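Long-range contacts in UPF0311 protein RPA1785 (Rhodopseudomonas palustris, PDB 3C5O), which is of unknown function but folds as a closed antiparallel beta-barrel of the UPF0311 (DUF3237) family and assembles from several copies: residues Val32-Pro37 with Asp58-Arg63; Asp80-Tyr85 with Thr123-Tyr128; Val86-Ile91 with Thr117-Glu122. All coordinates share one frame; numbering follows the deposited sequence.

Contact 1: residues Val32-Pro37 with Asp58-Arg63; sequences VRRIIP and DFQIIR
Val32 opens an antiparallel ladder with Ile62: its N donates to Ile62 O at 2.7 Å, and Ile62 N returns the bond. At the non-hydrogen-bonded pair that follows, the Arg33 chain, bent at chi2 (66°) and chi3 (69°), curls toward the partner strand, and Ile61 CG1 sits 3.6 Å above the centre of its guanidinium plane. Arg33 NE is paired with Glu122 of the second subunit in a salt bridge. Arg34 pairs with Gln60 through both backbone bonds. Arg34 NH1 donates to Gln60 OE1 at 2.8 Å, nearly along the C=O axis, with guanidinium and amide planes 26° apart, while Ile62 CD1 packs on Arg34 CD at 3.5 Å. Ile35 lays CG2 3.7 Å from Phe59 CD1. Ile36 closes the ladder with two backbone bonds to Asp58 and places CD1 over the rim of one face of the Arg34 guanidinium. The Gln60 amide is used at both ends, because NE2 donates to Asp58 OD2 at 2.7 Å, meeting the carboxylate from above its plane. This relay from arginine through amide to carboxylate fixes the amide's rotation and probably lets the Asp58 charge partly offset that of Arg34 within a largely buried contact.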
loop_
_atom_site.group_PDB
_atom_site.type_symbol
_atom_site.label_atom_id
_atom_site.label_comp_id
_atom_site.label_asym_id
_atom_site.label_seq_id
_atom_site.Cartn_x
_atom_site.Cartn_y
_atom_site.Cartn_z
ATOM N N VAL B 32 -18.433 1.628 -0.541
ATOM C CA VAL B 32 -18.649 2.217 0.793
ATOM C C VAL B 32 -17.534 1.836 1.794
ATOM O O VAL B 32 -17.267 0.651 2.010
ATOM C CB VAL B 32 -20.056 1.847 1.382
ATOM C CG1 VAL B 32 -20.168 2.243 2.855
ATOM C CG2 VAL B 32 -21.187 2.487 0.569
ATOM N N ARG B 33 -16.905 2.851 2.392
ATOM C CA ARG B 33 -15.883 2.672 3.403
ATOM C C ARG B 33 -16.502 2.427 4.783
ATOM O O ARG B 33 -17.325 3.210 5.239
ATOM C CB ARG B 33 -14.944 3.891 3.433
ATOM C CG ARG B 33 -14.033 3.946 4.657
ATOM C CD ARG B 33 -13.039 2.800 4.652
ATOM N NE ARG B 33 -12.082 2.983 3.577
ATOM C CZ ARG B 33 -11.164 2.105 3.225
ATOM N NH1 ARG B 33 -10.326 2.389 2.240
ATOM N NH2 ARG B 33 -11.072 0.956 3.852
ATOM N N ARG B 34 -16.100 1.352 5.438
ATOM C CA ARG B 34 -16.641 0.980 6.729
ATOM C C ARG B 34 -15.489 0.465 7.593
ATOM O O ARG B 34 -14.487 -0.051 7.065
ATOM C CB ARG B 34 -17.758 -0.053 6.558
ATOM C CG ARG B 34 -17.309 -1.465 6.655
ATOM C CD ARG B 34 -18.189 -2.416 5.882
ATOM N NE ARG B 34 -19.433 -2.786 6.549
ATOM C CZ ARG B 34 -19.726 -4.020 6.963
ATOM N NH1 ARG B 34 -18.855 -5.025 6.810
ATOM N NH2 ARG B 34 -20.899 -4.244 7.545
ATOM N N ILE B 35 -15.573 0.672 8.904
ATOM C CA ILE B 35 -14.479 0.283 9.797
ATOM C C ILE B 35 -15.011 -0.506 10.988
ATOM O O ILE B 35 -15.982 -0.092 11.635
ATOM C CB ILE B 35 -13.655 1.476 10.289
ATOM C CG1 ILE B 35 -13.195 2.331 9.113
ATOM C CG2 ILE B 35 -12.430 0.975 11.055
ATOM C CD1 ILE B 35 -12.931 3.755 9.458
ATOM N N ILE B 36 -14.370 -1.641 11.251
ATOM C CA ILE B 36 -14.809 -2.584 12.272
ATOM C C ILE B 36 -13.690 -2.807 13.283
ATOM O O ILE B 36 -12.696 -3.445 12.969
ATOM C CB ILE B 36 -15.214 -3.943 11.654
ATOM C CG1 ILE B 36 -16.259 -3.736 10.551
ATOM C CG2 ILE B 36 -15.710 -4.889 12.736
ATOM C CD1 ILE B 36 -17.378 -4.675 10.602
ATOM N N PRO B 37 -13.849 -2.282 14.503
ATOM C CA PRO B 37 -12.804 -2.367 15.512
ATOM C C PRO B 37 -12.540 -3.806 15.955
ATOM O O PRO B 37 -13.465 -4.594 16.071
ATOM C CB PRO B 37 -13.387 -1.565 16.669
ATOM C CG PRO B 37 -14.400 -0.686 16.038
ATOM C CD PRO B 37 -15.014 -1.566 15.023
ATOM N N ASP B 58 -10.600 -3.576 11.123
ATOM C CA ASP B 58 -10.656 -3.930 9.720
ATOM C C ASP B 58 -11.195 -2.727 8.971
ATOM O O ASP B 58 -12.277 -2.235 9.263
ATOM C CB ASP B 58 -11.527 -5.158 9.490
ATOM C CG ASP B 58 -11.299 -5.791 8.092
ATOM O OD1 ASP B 58 -10.564 -5.205 7.262
ATOM O OD2 ASP B 58 -11.826 -6.894 7.822
ATOM N N PHE B 59 -10.429 -2.263 7.999
ATOM C CA PHE B 59 -10.841 -1.161 7.139
ATOM C C PHE B 59 -11.362 -1.734 5.841
ATOM O O PHE B 59 -10.640 -2.409 5.102
ATOM C CB PHE B 59 -9.648 -0.237 6.930
ATOM C CG PHE B 59 -9.017 0.199 8.216
ATOM C CD1 PHE B 59 -9.446 1.369 8.845
ATOM C CD2 PHE B 59 -8.024 -0.573 8.820
ATOM C CE1 PHE B 59 -8.891 1.784 10.043
ATOM C CE2 PHE B 59 -7.441 -0.169 10.050
ATOM C CZ PHE B 59 -7.890 1.023 10.650
ATOM N N GLN B 60 -12.637 -1.520 5.576
ATOM C CA GLN B 60 -13.281 -2.268 4.533
ATOM C C GLN B 60 -13.850 -1.333 3.494
ATOM O O GLN B 60 -14.127 -0.175 3.789
ATOM C CB GLN B 60 -14.369 -3.187 5.132
ATOM C CG GLN B 60 -13.817 -4.212 6.132
ATOM C CD GLN B 60 -14.859 -5.183 6.655
ATOM O OE1 GLN B 60 -16.051 -4.933 6.561
ATOM N NE2 GLN B 60 -14.402 -6.315 7.198
ATOM N N ILE B 61 -13.973 -1.845 2.272
ATOM C CA ILE B 61 -14.753 -1.233 1.216
ATOM C C ILE B 61 -15.787 -2.235 0.714
ATOM O O ILE B 61 -15.435 -3.356 0.335
ATOM C CB ILE B 61 -13.888 -0.759 0.038
ATOM C CG1 ILE B 61 -12.845 0.255 0.528
ATOM C CG2 ILE B 61 -14.801 -0.201 -1.085
ATOM C CD1 ILE B 61 -11.975 0.864 -0.545
ATOM N N ILE B 62 -17.053 -1.841 0.754
ATOM C CA ILE B 62 -18.107 -2.613 0.146
ATOM C C ILE B 62 -18.305 -2.053 -1.263
ATOM O O ILE B 62 -18.635 -0.881 -1.421
ATOM C CB ILE B 62 -19.435 -2.496 0.935
ATOM C CG1 ILE B 62 -19.268 -2.945 2.392
ATOM C CG2 ILE B 62 -20.544 -3.311 0.263
ATOM C CD1 ILE B 62 -20.483 -2.524 3.250
ATOM N N ARG B 63 -18.073 -2.893 -2.268
ATOM C CA ARG B 63 -18.227 -2.529 -3.659
ATOM C C ARG B 63 -19.706 -2.550 -3.994
ATOM O O ARG B 63 -20.491 -3.147 -3.246
ATOM C CB ARG B 63 -17.486 -3.525 -4.549
ATOM C CG ARG B 63 -15.969 -3.582 -4.389
ATOM C CD ARG B 63 -15.473 -4.726 -5.310
ATOM N NE ARG B 63 -14.077 -5.139 -5.098
ATOM C CZ ARG B 63 -13.446 -6.076 -5.820
ATOM N NH1 ARG B 63 -14.082 -6.714 -6.806
ATOM N NH2 ARG B 63 -12.178 -6.379 -5.559
HETATM O O HOH W 1 -10.308 -2.066 2.589
#

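Contact 2: residues Asp80-Tyr85 with Thr123-Tyr128; sequences DGAVVY and TGHPNY
The backbones of Ala82 and His125 approach to 5.3 Å between CA atoms and those of Val84 and Thr123 to 4.9 Å, where the turn before strand 83-93 and its first residues pass the loop that follows strand 114-122. Thr123 OG1 donates to Val83 O at 2.9 Å from above the carbonyl plane. It is placed for this by lying anti to its own N (chi1 -171°), and Val84 CG2 touches Thr123 CB obliquely. Ala82 CB packs against two loop side chains, 3.4 Å from His125 CB and 3.5 Å from Tyr128 CD1. The hydroxyl Tyr128 OH donates to Asp80 OD1 at 2.7 Å, on the syn side, 28° out of the carboxylate plane; the two side chains come from opposite directions, with carboxylate and ring planes 79° apart. Asp80 OD1 is also hydrogen-bonded to Thr78 OG1, its strongest polar partner. Asn127 N, in the plane of the His125 ring, donates to ND1 at 3.1 Å. That bond makes ND1 an acceptor and leaves NE2 to carry a proton, consistent with the weak bond from His125 NE2 to Asp80 O at 3.5 Å. Tyrosine and threonine hydroxyls thus tie the loop to a carboxylate and a backbone carbonyl.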
loop_
_atom_site.group_PDB
_atom_site.type_symbol
_atom_site.label_atom_id
_atom_site.label_comp_id
_atom_site.label_asym_id
_atom_site.label_seq_id
_atom_site.Cartn_x
_atom_site.Cartn_y
_atom_site.Cartn_z
ATOM N N ASP B 80 4.605 -17.205 25.110
ATOM C CA ASP B 80 6.046 -17.280 25.360
ATOM C C ASP B 80 6.733 -15.971 24.948
ATOM O O ASP B 80 7.957 -15.875 24.941
ATOM C CB ASP B 80 6.685 -18.538 24.714
ATOM C CG ASP B 80 6.591 -18.555 23.172
ATOM O OD1 ASP B 80 5.673 -17.941 22.583
ATOM O OD2 ASP B 80 7.436 -19.208 22.535
ATOM N N GLY B 81 5.937 -14.966 24.590
ATOM C CA GLY B 81 6.429 -13.593 24.632
ATOM C C GLY B 81 6.664 -12.873 23.327
ATOM O O GLY B 81 7.235 -11.769 23.321
ATOM N N ALA B 82 6.232 -13.479 22.229
ATOM C CA ALA B 82 6.290 -12.837 20.923
ATOM C C ALA B 82 5.125 -11.873 20.735
ATOM O O ALA B 82 3.995 -12.164 21.140
ATOM C CB ALA B 82 6.255 -13.870 19.833
ATOM N N VAL B 83 5.413 -10.732 20.119
ATOM C CA VAL B 83 4.385 -9.834 19.624
ATOM C C VAL B 83 4.422 -9.948 18.121
ATOM O O VAL B 83 5.462 -9.770 17.514
ATOM C CB VAL B 83 4.626 -8.375 20.082
ATOM C CG1 VAL B 83 3.633 -7.427 19.444
ATOM C CG2 VAL B 83 4.537 -8.304 21.609
ATOM N N VAL B 84 3.280 -10.283 17.538
ATOM C CA VAL B 84 3.147 -10.486 16.093
ATOM C C VAL B 84 2.138 -9.504 15.548
ATOM O O VAL B 84 0.969 -9.498 15.948
ATOM C CB VAL B 84 2.707 -11.944 15.713
ATOM C CG1 VAL B 84 2.780 -12.147 14.202
ATOM C CG2 VAL B 84 3.607 -13.004 16.426
ATOM N N TYR B 85 2.616 -8.650 14.646
ATOM C CA TYR B 85 1.770 -7.719 13.897
ATOM C C TYR B 85 1.134 -8.433 12.692
ATOM O O TYR B 85 1.818 -9.126 11.936
ATOM C CB TYR B 85 2.629 -6.518 13.499
ATOM C CG TYR B 85 2.074 -5.649 12.389
ATOM C CD1 TYR B 85 0.814 -5.052 12.492
ATOM C CD2 TYR B 85 2.833 -5.397 11.247
ATOM C CE1 TYR B 85 0.300 -4.276 11.452
ATOM C CE2 TYR B 85 2.346 -4.618 10.235
ATOM C CZ TYR B 85 1.088 -4.060 10.330
ATOM O OH TYR B 85 0.641 -3.269 9.287
ATOM N N THR B 123 7.269 -10.229 12.997
ATOM C CA THR B 123 7.729 -10.437 14.360
ATOM C C THR B 123 9.233 -10.541 14.523
ATOM O O THR B 123 9.924 -11.005 13.672
ATOM C CB THR B 123 7.076 -11.638 14.980
ATOM O OG1 THR B 123 7.373 -11.692 16.356
ATOM C CG2 THR B 123 7.518 -12.841 14.341
ATOM N N GLY B 124 9.725 -10.098 15.658
ATOM C CA GLY B 124 11.132 -10.183 15.951
ATOM C C GLY B 124 11.523 -11.441 16.684
ATOM O O GLY B 124 12.641 -11.875 16.640
ATOM N N HIS B 125 10.565 -12.025 17.355
ATOM C CA HIS B 125 10.792 -13.215 18.206
ATOM C C HIS B 125 11.425 -14.357 17.413
ATOM O O HIS B 125 10.920 -14.718 16.350
ATOM C CB HIS B 125 9.502 -13.719 18.848
ATOM C CG HIS B 125 9.736 -14.571 20.072
ATOM N ND1 HIS B 125 10.253 -15.851 20.009
ATOM C CD2 HIS B 125 9.528 -14.317 21.388
ATOM C CE1 HIS B 125 10.360 -16.342 21.231
ATOM N NE2 HIS B 125 9.899 -15.444 22.081
ATOM N N PRO B 126 12.539 -14.912 17.921
ATOM C CA PRO B 126 13.272 -15.977 17.231
ATOM C C PRO B 126 12.467 -17.209 16.855
ATOM O O PRO B 126 12.811 -17.846 15.867
ATOM C CB PRO B 126 14.379 -16.353 18.235
ATOM C CG PRO B 126 14.596 -15.131 18.986
ATOM C CD PRO B 126 13.244 -14.491 19.147
ATOM N N ASN B 127 11.429 -17.543 17.631
ATOM C CA ASN B 127 10.717 -18.820 17.495
ATOM C C ASN B 127 9.646 -18.707 16.440
ATOM O O ASN B 127 9.128 -19.721 15.972
ATOM C CB ASN B 127 10.081 -19.236 18.836
ATOM C CG ASN B 127 9.472 -20.654 18.816
ATOM O OD1 ASN B 127 8.373 -20.876 19.341
ATOM N ND2 ASN B 127 10.187 -21.614 18.232
ATOM N N TYR B 128 9.314 -17.463 16.082
ATOM C CA TYR B 128 8.215 -17.173 15.161
ATOM C C TYR B 128 8.694 -16.491 13.897
ATOM O O TYR B 128 7.907 -15.969 13.119
ATOM C CB TYR B 128 7.124 -16.343 15.861
ATOM C CG TYR B 128 6.554 -17.077 17.043
ATOM C CD1 TYR B 128 7.085 -16.898 18.326
ATOM C CD2 TYR B 128 5.545 -18.009 16.876
ATOM C CE1 TYR B 128 6.576 -17.592 19.410
ATOM C CE2 TYR B 128 5.048 -18.716 17.955
ATOM C CZ TYR B 128 5.558 -18.497 19.217
ATOM O OH TYR B 128 5.045 -19.205 20.288
#

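Contact 3: residues Val86-Ile91 with Thr117-Glu122; sequences VENVGI and TRPRFE
Glu87 and Arg120 form a hydrogen-bonded antiparallel pair, their side chains side by side on one face of the sheet. From CB, which lies 3.9 Å from Glu87 O, the Arg120 chain runs extended, then bends at chi3 (60°), turning NE toward Glu87 OE1 at 3.6 Å. Arg120 NH1 makes a weak, salt-bridging hydrogen bond to Glu87 OE2 at 3.3 Å and reaches Glu122 OE2 at 3.0 Å; NH2 ends on that same oxygen, using its anti lone pair. In this conformer, one of two, two carboxylates meet the guanidinium, and Glu122 OE1 also pairs with Arg33 of the second subunit. On the opposite face, Thr117 OG1 donates to Asn88 OD1 at 2.6 Å, the side chains crossing at about a right angle, and Pro119 CB flanks this oxygen. An alanine in place of Asn88 is likely to leave the buried Thr117 hydroxyl without its acceptor and to open a gap beside Pro119. Val86 CG2 meets the ring edge at Phe121 CD1, 3.9 Å away. Gly90 lets the backbones close to 3.8 Å between its CA and Thr117 CA. Antiparallel neighbours with a salt-bridge network on one face and a threonine-asparagine bond and apolar packing on the other build this barrel wall.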
loop_
_atom_site.group_PDB
_atom_site.type_symbol
_atom_site.label_atom_id
_atom_site.label_comp_id
_atom_site.label_asym_id
_atom_site.label_seq_id
_atom_site.Cartn_x
_atom_site.Cartn_y
_atom_site.Cartn_z
ATOM N N VAL B 86 -0.185 -8.309 12.564
ATOM C CA VAL B 86 -0.954 -8.953 11.497
ATOM C C VAL B 86 -1.543 -7.922 10.545
ATOM O O VAL B 86 -2.181 -6.969 10.957
ATOM C CB VAL B 86 -2.111 -9.835 12.013
ATOM C CG1 VAL B 86 -2.760 -10.627 10.849
ATOM C CG2 VAL B 86 -1.636 -10.788 13.113
ATOM N N GLU B 87 -1.292 -8.133 9.271
ATOM C CA GLU B 87 -1.945 -7.402 8.215
ATOM C C GLU B 87 -2.751 -8.457 7.456
ATOM O O GLU B 87 -2.157 -9.299 6.806
ATOM C CB GLU B 87 -0.868 -6.839 7.316
ATOM C CG GLU B 87 -1.073 -5.469 6.804
ATOM C CD GLU B 87 0.188 -4.933 6.142
ATOM O OE1 GLU B 87 0.435 -5.302 4.963
ATOM O OE2 GLU B 87 0.927 -4.150 6.797
ATOM N N ASN B 88 -4.086 -8.422 7.542
ATOM C CA ASN B 88 -4.937 -9.454 6.923
ATOM C C ASN B 88 -5.814 -8.879 5.781
ATOM O O ASN B 88 -6.772 -8.126 6.023
ATOM C CB ASN B 88 -5.788 -10.096 8.014
ATOM C CG ASN B 88 -6.414 -11.425 7.603
ATOM O OD1 ASN B 88 -5.927 -12.138 6.724
ATOM N ND2 ASN B 88 -7.519 -11.766 8.277
ATOM N N VAL B 89 -5.461 -9.208 4.540
ATOM C CA VAL B 89 -6.089 -8.599 3.383
ATOM C C VAL B 89 -6.784 -9.661 2.518
ATOM O O VAL B 89 -6.203 -10.711 2.213
ATOM C CB VAL B 89 -5.077 -7.777 2.531
ATOM C CG1 VAL B 89 -5.798 -7.041 1.411
ATOM C CG2 VAL B 89 -4.313 -6.765 3.387
ATOM N N GLY B 90 -8.028 -9.387 2.124
ATOM C CA GLY B 90 -8.740 -10.322 1.312
ATOM C C GLY B 90 -10.084 -9.870 0.827
ATOM O O GLY B 90 -10.324 -8.677 0.597
ATOM N N ILE B 91 -10.954 -10.852 0.629
ATOM C CA ILE B 91 -12.287 -10.586 0.132
ATOM C C ILE B 91 -13.334 -11.471 0.788
ATOM O O ILE B 91 -13.059 -12.579 1.224
ATOM C CB ILE B 91 -12.383 -10.650 -1.441
ATOM C CG1 ILE B 91 -11.963 -11.987 -2.001
ATOM C CG2 ILE B 91 -11.504 -9.584 -2.118
ATOM C CD1 ILE B 91 -12.326 -12.127 -3.459
ATOM N N THR B 117 -8.428 -14.717 2.577
ATOM C CA THR B 117 -7.533 -13.612 2.813
ATOM C C THR B 117 -6.085 -14.054 2.695
ATOM O O THR B 117 -5.778 -15.254 2.650
ATOM C CB THR B 117 -7.678 -13.063 4.253
ATOM O OG1 THR B 117 -7.010 -13.955 5.149
ATOM C CG2 THR B 117 -9.115 -12.943 4.684
ATOM N N ARG B 118 -5.187 -13.073 2.664
ATOM C CA ARG B 118 -3.757 -13.366 2.767
ATOM C C ARG B 118 -3.245 -12.671 4.018
ATOM O O ARG B 118 -3.094 -11.462 4.015
ATOM C CB ARG B 118 -2.995 -12.872 1.552
ATOM C CG ARG B 118 -1.552 -13.303 1.604
ATOM C CD ARG B 118 -0.624 -12.235 1.095
ATOM N NE ARG B 118 0.683 -12.394 1.719
ATOM C CZ ARG B 118 1.771 -11.725 1.368
ATOM N NH1 ARG B 118 1.736 -10.860 0.359
ATOM N NH2 ARG B 118 2.907 -11.953 2.008
ATOM N N PRO B 119 -3.023 -13.433 5.104
ATOM C CA PRO B 119 -2.386 -12.861 6.286
ATOM C C PRO B 119 -0.863 -12.755 6.207
ATOM O O PRO B 119 -0.171 -13.746 5.887
ATOM C CB PRO B 119 -2.818 -13.793 7.408
ATOM C CG PRO B 119 -3.111 -15.115 6.721
ATOM C CD PRO B 119 -3.400 -14.845 5.287
ATOM N N ARG B 120 -0.344 -11.570 6.525
ATOM C CA ARG B 120 1.086 -11.305 6.536
ATOM C C ARG B 120 1.529 -10.905 7.951
ATOM O O ARG B 120 0.946 -10.017 8.572
ATOM C CB ARG B 120 1.431 -10.199 5.522
ATOM C CG ARG B 120 2.905 -10.180 5.118
ATOM C CD ARG B 120 3.287 -8.925 4.365
ATOM N NE ARG B 120 3.043 -7.770 5.207
ATOM C CZ ARG B 120 3.944 -7.189 5.990
ATOM N NH1 ARG B 120 3.580 -6.152 6.721
ATOM N NH2 ARG B 120 5.192 -7.621 6.023
ATOM N N PHE B 121 2.567 -11.570 8.450
ATOM C CA PHE B 121 3.036 -11.405 9.824
ATOM C C PHE B 121 4.385 -10.727 9.892
ATOM O O PHE B 121 5.225 -10.908 8.999
ATOM C CB PHE B 121 3.105 -12.776 10.510
ATOM C CG PHE B 121 1.829 -13.559 10.397
ATOM C CD1 PHE B 121 0.727 -13.205 11.154
ATOM C CD2 PHE B 121 1.736 -14.630 9.513
ATOM C CE1 PHE B 121 -0.476 -13.903 11.028
ATOM C CE2 PHE B 121 0.548 -15.365 9.389
ATOM C CZ PHE B 121 -0.562 -14.992 10.144
ATOM N N GLU B 122 4.578 -9.941 10.923
ATOM C CA GLU B 122 5.865 -9.388 11.253
ATOM C C GLU B 122 6.132 -9.621 12.708
ATOM O O GLU B 122 5.343 -9.249 13.539
ATOM C CB GLU B 122 5.889 -7.892 11.006
ATOM C CG GLU B 122 5.898 -7.466 9.584
ATOM C CD GLU B 122 6.017 -5.966 9.432
ATOM O OE1 GLU B 122 6.176 -5.279 10.431
ATOM O OE2 GLU B 122 5.974 -5.466 8.321
#

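Overall arrangement
All three contacts belong to one closed antiparallel barrel of eight strands. Contact 1 comes first along the chain, in the hairpin of strands 32-45 and 48-62, and closes before the others open; contact 3 is nested inside the loop that contact 2 closes. Contacts 2 and 3 share strand 83-93 and touch, with Tyr85 N 3.0 Å from Glu122 O, a probable hydrogen bond that carries the ladder from one to the other; their centres are about 17 Å apart. Contact 1 is separated from them by strand 68-78, its centre about 28 Å from contact 2 and 15 Å from contact 3. Across the subunit interface, Arg33 and Glu122 join contact 1 of one copy to contact 3 of another.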